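Local coordinates for protein 6-phospho-alpha-glucosidase (PDB 6VC6) that probably hydrolyses 6-phosphorylated alpha-glucosides as a family 4 glycosidase that works with bound NAD and manganese, at residues 94-99 / 115-120; 404-409 / 424-429. One frame throughout, in Å; residues are numbered along the deposited sequence.

Interaction 1: residues 94-99 / 115-120. With NAD (nicotinamide-adenine-dinucleotide), chain G.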
loop_
_atom_site.group_PDB
_atom_site.type_symbol
_atom_site.label_atom_id
_atom_site.label_comp_id
_atom_site.label_asym_id
_atom_site.label_seq_id
_atom_site.Cartn_x
_atom_site.Cartn_y
_atom_site.Cartn_z
ATOM N N ARG A 94 -16.387 0.359 2.431
ATOM C CA ARG A 94 -17.391 0.491 3.480
ATOM C C ARG A 94 -18.037 -0.855 3.789
ATOM O O ARG A 94 -18.210 -1.222 4.956
ATOM C CB ARG A 94 -18.444 1.515 3.055
ATOM C CG ARG A 94 -19.316 2.040 4.179
ATOM C CD ARG A 94 -20.268 3.106 3.660
ATOM N NE ARG A 94 -20.978 3.784 4.738
ATOM C CZ ARG A 94 -22.126 3.363 5.258
ATOM N NH1 ARG A 94 -22.698 2.259 4.796
ATOM N NH2 ARG A 94 -22.703 4.044 6.238
ATOM N N GLU A 95 -18.397 -1.608 2.744
ATOM C CA GLU A 95 -18.999 -2.922 2.948
ATOM C C GLU A 95 -18.013 -3.889 3.592
ATOM O O GLU A 95 -18.404 -4.720 4.419
ATOM C CB GLU A 95 -19.504 -3.479 1.617
ATOM C CG GLU A 95 -20.586 -2.641 0.955
ATOM C CD GLU A 95 -21.947 -2.831 1.596
ATOM O OE1 GLU A 95 -22.147 -3.861 2.273
ATOM O OE2 GLU A 95 -22.817 -1.954 1.420
ATOM N N ASP A 96 -16.733 -3.797 3.221
ATOM C CA ASP A 96 -15.716 -4.632 3.851
ATOM C C ASP A 96 -15.653 -4.380 5.353
ATOM O O ASP A 96 -15.575 -5.324 6.148
ATOM C CB ASP A 96 -14.349 -4.366 3.218
ATOM C CG ASP A 96 -14.283 -4.783 1.761
ATOM O OD1 ASP A 96 -15.109 -5.617 1.336
ATOM O OD2 ASP A 96 -13.401 -4.270 1.041
ATOM N N GLU A 97 -15.691 -3.111 5.758
ATOM C CA GLU A 97 -15.533 -2.776 7.167
ATOM C C GLU A 97 -16.819 -3.011 7.951
ATOM O O GLU A 97 -16.777 -3.544 9.065
ATOM C CB GLU A 97 -15.076 -1.322 7.303
ATOM C CG GLU A 97 -13.605 -1.093 6.977
ATOM C CD GLU A 97 -13.311 0.367 6.690
ATOM O OE1 GLU A 97 -14.266 1.170 6.704
ATOM O OE2 GLU A 97 -12.135 0.719 6.456
ATOM N N HIS A 98 -17.967 -2.629 7.386
ATOM C CA HIS A 98 -19.225 -2.722 8.122
ATOM C C HIS A 98 -19.602 -4.174 8.394
ATOM O O HIS A 98 -19.932 -4.540 9.529
ATOM C CB HIS A 98 -20.342 -2.020 7.347
ATOM C CG HIS A 98 -20.448 -0.554 7.633
ATOM N ND1 HIS A 98 -21.559 0.012 8.221
ATOM C CD2 HIS A 98 -19.579 0.461 7.413
ATOM C CE1 HIS A 98 -21.370 1.314 8.351
ATOM N NE2 HIS A 98 -20.176 1.612 7.869
ATOM N N ILE A 99 -19.551 -5.017 7.363
ATOM C CA ILE A 99 -20.038 -6.387 7.493
ATOM C C ILE A 99 -19.166 -7.185 8.455
ATOM O O ILE A 99 -19.671 -7.986 9.250
ATOM C CB ILE A 99 -20.125 -7.047 6.106
ATOM C CG1 ILE A 99 -21.169 -6.324 5.250
ATOM C CG2 ILE A 99 -20.460 -8.526 6.231
ATOM C CD1 ILE A 99 -21.125 -6.678 3.780
ATOM N N GLY A 115 -9.892 -7.106 4.325
ATOM C CA GLY A 115 -8.737 -7.063 3.446
ATOM C C GLY A 115 -8.755 -8.157 2.396
ATOM O O GLY A 115 -8.409 -7.922 1.235
HETATM N N MSE A 116 -9.163 -9.360 2.783
HETATM C CA MSE A 116 -9.204 -10.483 1.856
HETATM C C MSE A 116 -10.334 -10.316 0.845
HETATM O O MSE A 116 -10.222 -10.753 -0.300
HETATM C CB MSE A 116 -9.350 -11.798 2.618
HETATM C CG MSE A 116 -8.079 -12.212 3.349
HETATM SE SE MSE A 116 -8.221 -13.934 4.248
HETATM C CE MSE A 116 -9.239 -13.368 5.811
ATOM N N ALA A 117 -11.426 -9.681 1.276
ATOM C CA ALA A 117 -12.488 -9.330 0.339
ATOM C C ALA A 117 -12.001 -8.291 -0.660
ATOM O O ALA A 117 -12.227 -8.420 -1.870
ATOM C CB ALA A 117 -13.709 -8.816 1.098
ATOM N N TYR A 118 -11.336 -7.244 -0.166
ATOM C CA TYR A 118 -10.676 -6.293 -1.049
ATOM C C TYR A 118 -9.613 -6.976 -1.900
ATOM O O TYR A 118 -9.411 -6.603 -3.061
ATOM C CB TYR A 118 -10.065 -5.162 -0.215
ATOM C CG TYR A 118 -9.448 -4.030 -1.008
ATOM C CD1 TYR A 118 -9.909 -3.704 -2.278
ATOM C CD2 TYR A 118 -8.407 -3.277 -0.477
ATOM C CE1 TYR A 118 -9.343 -2.667 -2.999
ATOM C CE2 TYR A 118 -7.838 -2.239 -1.189
ATOM C CZ TYR A 118 -8.309 -1.938 -2.449
ATOM O OH TYR A 118 -7.740 -0.905 -3.160
ATOM N N GLY A 119 -8.939 -7.988 -1.348
ATOM C CA GLY A 119 -7.918 -8.687 -2.110
ATOM C C GLY A 119 -8.479 -9.434 -3.304
ATOM O O GLY A 119 -7.881 -9.436 -4.384
ATOM N N LEU A 120 -9.637 -10.076 -3.131
ATOM C CA LEU A 120 -10.243 -10.809 -4.237
ATOM C C LEU A 120 -10.691 -9.864 -5.345
ATOM O O LEU A 120 -10.575 -10.194 -6.532
ATOM C CB LEU A 120 -11.417 -11.647 -3.731
ATOM C CG LEU A 120 -11.040 -12.954 -3.030
ATOM C CD1 LEU A 120 -12.280 -13.775 -2.708
ATOM C CD2 LEU A 120 -10.064 -13.758 -3.877
HETATM P PA NAD G . -10.181 6.121 -4.360
HETATM O O1A NAD G . -10.231 7.581 -3.978
HETATM O O2A NAD G . -11.459 5.324 -4.459
HETATM O O5B NAD G . -9.400 5.987 -5.759
HETATM C C5B NAD G . -9.485 4.789 -6.522
HETATM C C4B NAD G . -9.566 5.134 -8.000
HETATM O O4B NAD G . -9.218 3.992 -8.786
HETATM C C3B NAD G . -10.984 5.533 -8.377
HETATM O O3B NAD G . -10.959 6.781 -9.072
HETATM C C2B NAD G . -11.468 4.444 -9.311
HETATM O O2B NAD G . -12.246 4.999 -10.374
HETATM C C1B NAD G . -10.178 3.835 -9.832
HETATM N N9A NAD G . -10.350 2.409 -10.202
HETATM C C8A NAD G . -11.029 1.470 -9.517
HETATM N N7A NAD G . -10.983 0.273 -10.158
HETATM C C5A NAD G . -10.263 0.444 -11.283
HETATM C C6A NAD G . -9.825 -0.403 -12.418
HETATM N N6A NAD G . -10.155 -1.716 -12.483
HETATM N N1A NAD G . -9.083 0.177 -13.388
HETATM C C2A NAD G . -8.745 1.480 -13.339
HETATM N N3A NAD G . -9.108 2.305 -12.343
HETATM C C4A NAD G . -9.855 1.855 -11.308
HETATM O O3 NAD G . -9.182 5.347 -3.363
HETATM P PN NAD G . -8.018 6.097 -2.545
HETATM O O1N NAD G . -8.460 6.235 -1.107
HETATM O O2N NAD G . -7.545 7.303 -3.322
HETATM O O5D NAD G . -6.874 4.971 -2.611
HETATM C C5D NAD G . -6.092 4.811 -3.793
HETATM C C4D NAD G . -5.342 3.491 -3.696
HETATM O O4D NAD G . -4.033 3.710 -3.164
HETATM C C3D NAD G . -6.057 2.540 -2.748
HETATM O O3D NAD G . -6.148 1.252 -3.362
HETATM C C2D NAD G . -5.144 2.438 -1.547
HETATM O O2D NAD G . -5.198 1.136 -0.964
HETATM C C1D NAD G . -3.789 2.718 -2.167
HETATM N N1N NAD G . -2.799 3.147 -1.183
HETATM C C2N NAD G . -1.778 2.320 -0.955
HETATM C C3N NAD G . -0.789 2.637 -0.042
HETATM C C7N NAD G . 0.334 1.668 0.177
HETATM O O7N NAD G . 1.075 1.814 1.134
HETATM N N7N NAD G . 0.481 0.661 -0.683
HETATM C C4N NAD G . -0.857 3.846 0.638
HETATM C C5N NAD G . -1.933 4.692 0.387
HETATM C C6N NAD G . -2.899 4.319 -0.543
#

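Interaction 2: residues 404-409 / 424-429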
loop_
_atom_site.group_PDB
_atom_site.type_symbol
_atom_site.label_atom_id
_atom_site.label_comp_id
_atom_site.label_asym_id
_atom_site.label_seq_id
_atom_site.Cartn_x
_atom_site.Cartn_y
_atom_site.Cartn_z
ATOM N N GLN A 404 -13.856 -23.743 -1.239
ATOM C CA GLN A 404 -13.159 -24.421 -0.151
ATOM C C GLN A 404 -11.837 -23.737 0.175
ATOM O O GLN A 404 -11.455 -23.634 1.347
ATOM C CB GLN A 404 -12.932 -25.888 -0.515
ATOM C CG GLN A 404 -12.218 -26.696 0.555
ATOM C CD GLN A 404 -13.012 -26.785 1.842
ATOM O OE1 GLN A 404 -14.239 -26.901 1.824
ATOM N NE2 GLN A 404 -12.317 -26.727 2.972
ATOM N N LYS A 405 -11.125 -23.260 -0.849
ATOM C CA LYS A 405 -9.874 -22.549 -0.605
ATOM C C LYS A 405 -10.123 -21.232 0.120
ATOM O O LYS A 405 -9.348 -20.846 1.003
ATOM C CB LYS A 405 -9.140 -22.308 -1.923
ATOM C CG LYS A 405 -8.378 -23.515 -2.443
ATOM C CD LYS A 405 -7.376 -24.018 -1.417
ATOM C CE LYS A 405 -6.678 -25.279 -1.901
ATOM N NZ LYS A 405 -5.406 -24.973 -2.609
ATOM N N ALA A 406 -11.201 -20.530 -0.239
ATOM C CA ALA A 406 -11.528 -19.279 0.439
ATOM C C ALA A 406 -11.912 -19.525 1.892
ATOM O O ALA A 406 -11.558 -18.735 2.776
ATOM C CB ALA A 406 -12.653 -18.559 -0.302
ATOM N N LEU A 407 -12.635 -20.615 2.161
ATOM C CA LEU A 407 -13.016 -20.932 3.533
ATOM C C LEU A 407 -11.792 -21.231 4.389
ATOM O O LEU A 407 -11.712 -20.800 5.546
ATOM C CB LEU A 407 -13.985 -22.114 3.549
ATOM C CG LEU A 407 -14.398 -22.631 4.928
ATOM C CD1 LEU A 407 -15.190 -21.573 5.683
ATOM C CD2 LEU A 407 -15.196 -23.919 4.804
ATOM N N GLU A 408 -10.826 -21.969 3.838
ATOM C CA GLU A 408 -9.612 -22.273 4.589
ATOM C C GLU A 408 -8.770 -21.022 4.806
ATOM O O GLU A 408 -8.141 -20.866 5.859
ATOM C CB GLU A 408 -8.806 -23.352 3.866
ATOM C CG GLU A 408 -9.504 -24.703 3.812
ATOM C CD GLU A 408 -8.844 -25.671 2.849
ATOM O OE1 GLU A 408 -7.814 -25.304 2.244
ATOM O OE2 GLU A 408 -9.357 -26.800 2.696
ATOM N N ALA A 409 -8.750 -20.118 3.823
ATOM C CA ALA A 409 -8.030 -18.860 3.994
ATOM C C ALA A 409 -8.668 -18.005 5.080
ATOM O O ALA A 409 -7.963 -17.406 5.902
ATOM C CB ALA A 409 -7.980 -18.098 2.670
ATOM N N GLU A 424 -19.652 -17.893 7.884
ATOM C CA GLU A 424 -20.666 -16.853 8.028
ATOM C C GLU A 424 -20.246 -15.574 7.313
ATOM O O GLU A 424 -21.032 -14.976 6.568
ATOM C CB GLU A 424 -20.928 -16.585 9.511
ATOM C CG GLU A 424 -21.963 -15.507 9.785
ATOM C CD GLU A 424 -22.192 -15.288 11.270
ATOM O OE1 GLU A 424 -21.288 -15.616 12.066
ATOM O OE2 GLU A 424 -23.275 -14.789 11.640
ATOM N N ILE A 425 -19.001 -15.143 7.522
ATOM C CA ILE A 425 -18.522 -13.924 6.878
ATOM C C ILE A 425 -18.345 -14.141 5.380
ATOM O O ILE A 425 -18.748 -13.300 4.569
ATOM C CB ILE A 425 -17.217 -13.445 7.540
ATOM C CG1 ILE A 425 -17.460 -13.095 9.010
ATOM C CG2 ILE A 425 -16.651 -12.246 6.794
ATOM C CD1 ILE A 425 -16.232 -12.577 9.725
ATOM N N LEU A 426 -17.750 -15.273 4.989
ATOM C CA LEU A 426 -17.499 -15.534 3.574
ATOM C C LEU A 426 -18.792 -15.527 2.767
ATOM O O LEU A 426 -18.835 -14.983 1.658
ATOM C CB LEU A 426 -16.771 -16.869 3.409
ATOM C CG LEU A 426 -16.531 -17.381 1.987
ATOM C CD1 LEU A 426 -15.819 -16.335 1.141
ATOM C CD2 LEU A 426 -15.739 -18.680 2.019
ATOM N N ASP A 427 -19.856 -16.125 3.309
ATOM C CA ASP A 427 -21.135 -16.127 2.606
ATOM C C ASP A 427 -21.685 -14.714 2.460
ATOM O O ASP A 427 -22.265 -14.370 1.423
ATOM C CB ASP A 427 -22.136 -17.020 3.339
ATOM C CG ASP A 427 -21.828 -18.495 3.174
ATOM O OD1 ASP A 427 -20.928 -18.831 2.376
ATOM O OD2 ASP A 427 -22.488 -19.320 3.841
ATOM N N ALA A 428 -21.507 -13.879 3.487
ATOM C CA ALA A 428 -21.961 -12.496 3.398
ATOM C C ALA A 428 -21.154 -11.703 2.379
ATOM O O ALA A 428 -21.700 -10.815 1.715
ATOM C CB ALA A 428 -21.886 -11.829 4.771
HETATM N N MSE A 429 -19.868 -12.008 2.235
HETATM C CA MSE A 429 -19.004 -11.299 1.296
HETATM C C MSE A 429 -19.333 -11.670 -0.146
HETATM O O MSE A 429 -19.308 -10.820 -1.036
HETATM C CB MSE A 429 -17.533 -11.603 1.588
HETATM C CG MSE A 429 -17.077 -11.240 2.991
HETATM SE SE MSE A 429 -16.406 -9.425 3.164
HETATM C CE MSE A 429 -18.091 -8.509 3.445
#

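Interaction 1: residues 94-99 / 115-120
Asp-96 meets Ala-117 and Tyr-118 where helix 89-102 lies beside helix 113-136. The van der Waals contacts come first. Each carboxylate oxygen touches a different residue of the second helix. OD1 of Asp-96 rests on CB of Ala-117 at 3.5 Å. OD2 of Asp-96 lies 3.7 Å from CB of Tyr-118. The carboxylate and the phenol ring are turned 38° from each other, and OD2 comes to the ring obliquely. The CA atoms of Asp-96 and Ala-117 are 6.7 Å apart, a close approach consistent with the small side chain of Ala-117.

The charged interaction lies just beyond the segments. OD2 of Asp-96 forms a salt bridge with Arg-121, one turn further along helix 113-136. Both carboxylate oxygens have hydrogen-bonding partners just outside the two segments. An alanine in place of Asp-96 would probably leave Arg-121 without this buried counter-charge and open a gap beside Ala-117.

The third kind of contact is with the ligand. With chi1 at -175° the Tyr-118 ring is swung opposite the backbone N, which leads it away from Asp-96 and toward the cofactor. OH of Tyr-118 is 2.7 Å from O3D of NAD, the 3'-hydroxyl oxygen of the nicotinamide ribose. This oxygen lies at the ring edge, in the ring plane. The Tyr-118 side chain also touches Arg-86 and Pro-148.

Tyr-118 thus has its CB packed against a carboxylate and its hydroxyl at the cofactor. The salt bridge ties the two helices together just behind this wall of the NAD pocket.

Interaction 2: residues 404-409 / 424-429
Leu-426 meets Ala-406 and Leu-407 with no flat side-chain group between them. The flat groups lie on the other side of helix 403-412. There the Gln-404 amide and the Glu-408 carboxylate are hydrogen-bonded, one turn apart. NE2 of Gln-404 donates to OE2 of Glu-408 over 3.0 Å, and the bond is nearly straight at 168°. The acceptor sits close to the amide plane. The donor reaches the anti side of the oxygen, tilted 30° out of the carboxylate plane.

The contact itself is aliphatic. Leu-426 points at the neighbouring helix, and its CD2 methyl lies over the Ala-406/Leu-407 junction. This CD2 is 3.9 Å from CB of Ala-406. The same CD2 lies 3.7 Å from the backbone N of Leu-407 and 4.1 Å from CB of Leu-407. The second methyl, CD1, also reaches CB of Ala-406, at 4.1 Å. Both branches of the leucine therefore bear on one alanine methyl. Across this small alanine the CA atoms of Leu-407 and Leu-426 are 7.0 Å apart.

Trp-437 packs on Leu-426, and Ala-406 also touches Ala-397 of helix 378-400. OD1 of Asp-427 is hydrogen-bonded to OH of Tyr-403, at the start of helix 403-412. This is plain helix-to-helix packing among the C-terminal helices 378-400, 403-412 and 419-432, away from the ligands, and it joins the last two helices of the chain.

In the fold
Interactions 1 and 2 are neighbours, with centres 12 Å apart. Met-429, a selenomethionine, joins them. Its SE atom touches CB of Ala-117 at 3.5 Å, and its CE atom lies 3.6 Å from CD1 of Ile-99. Helix 419-432 therefore packs on both helices of interaction 1, while Leu-426 leaves another side of the same helix, to helix 403-412. Trp-437 bridges as well: it touches Leu-426 and Met-429, and its NE1 hydrogen-bonds to the backbone O of Ala-117. Interaction 1 is the one at the NAD pocket. The side chain of Tyr-118 is about 7 Å from the bound glucose 6-phosphate and about 10 Å from the manganese ion. Interaction 2 lies behind it, further from the chain's centre.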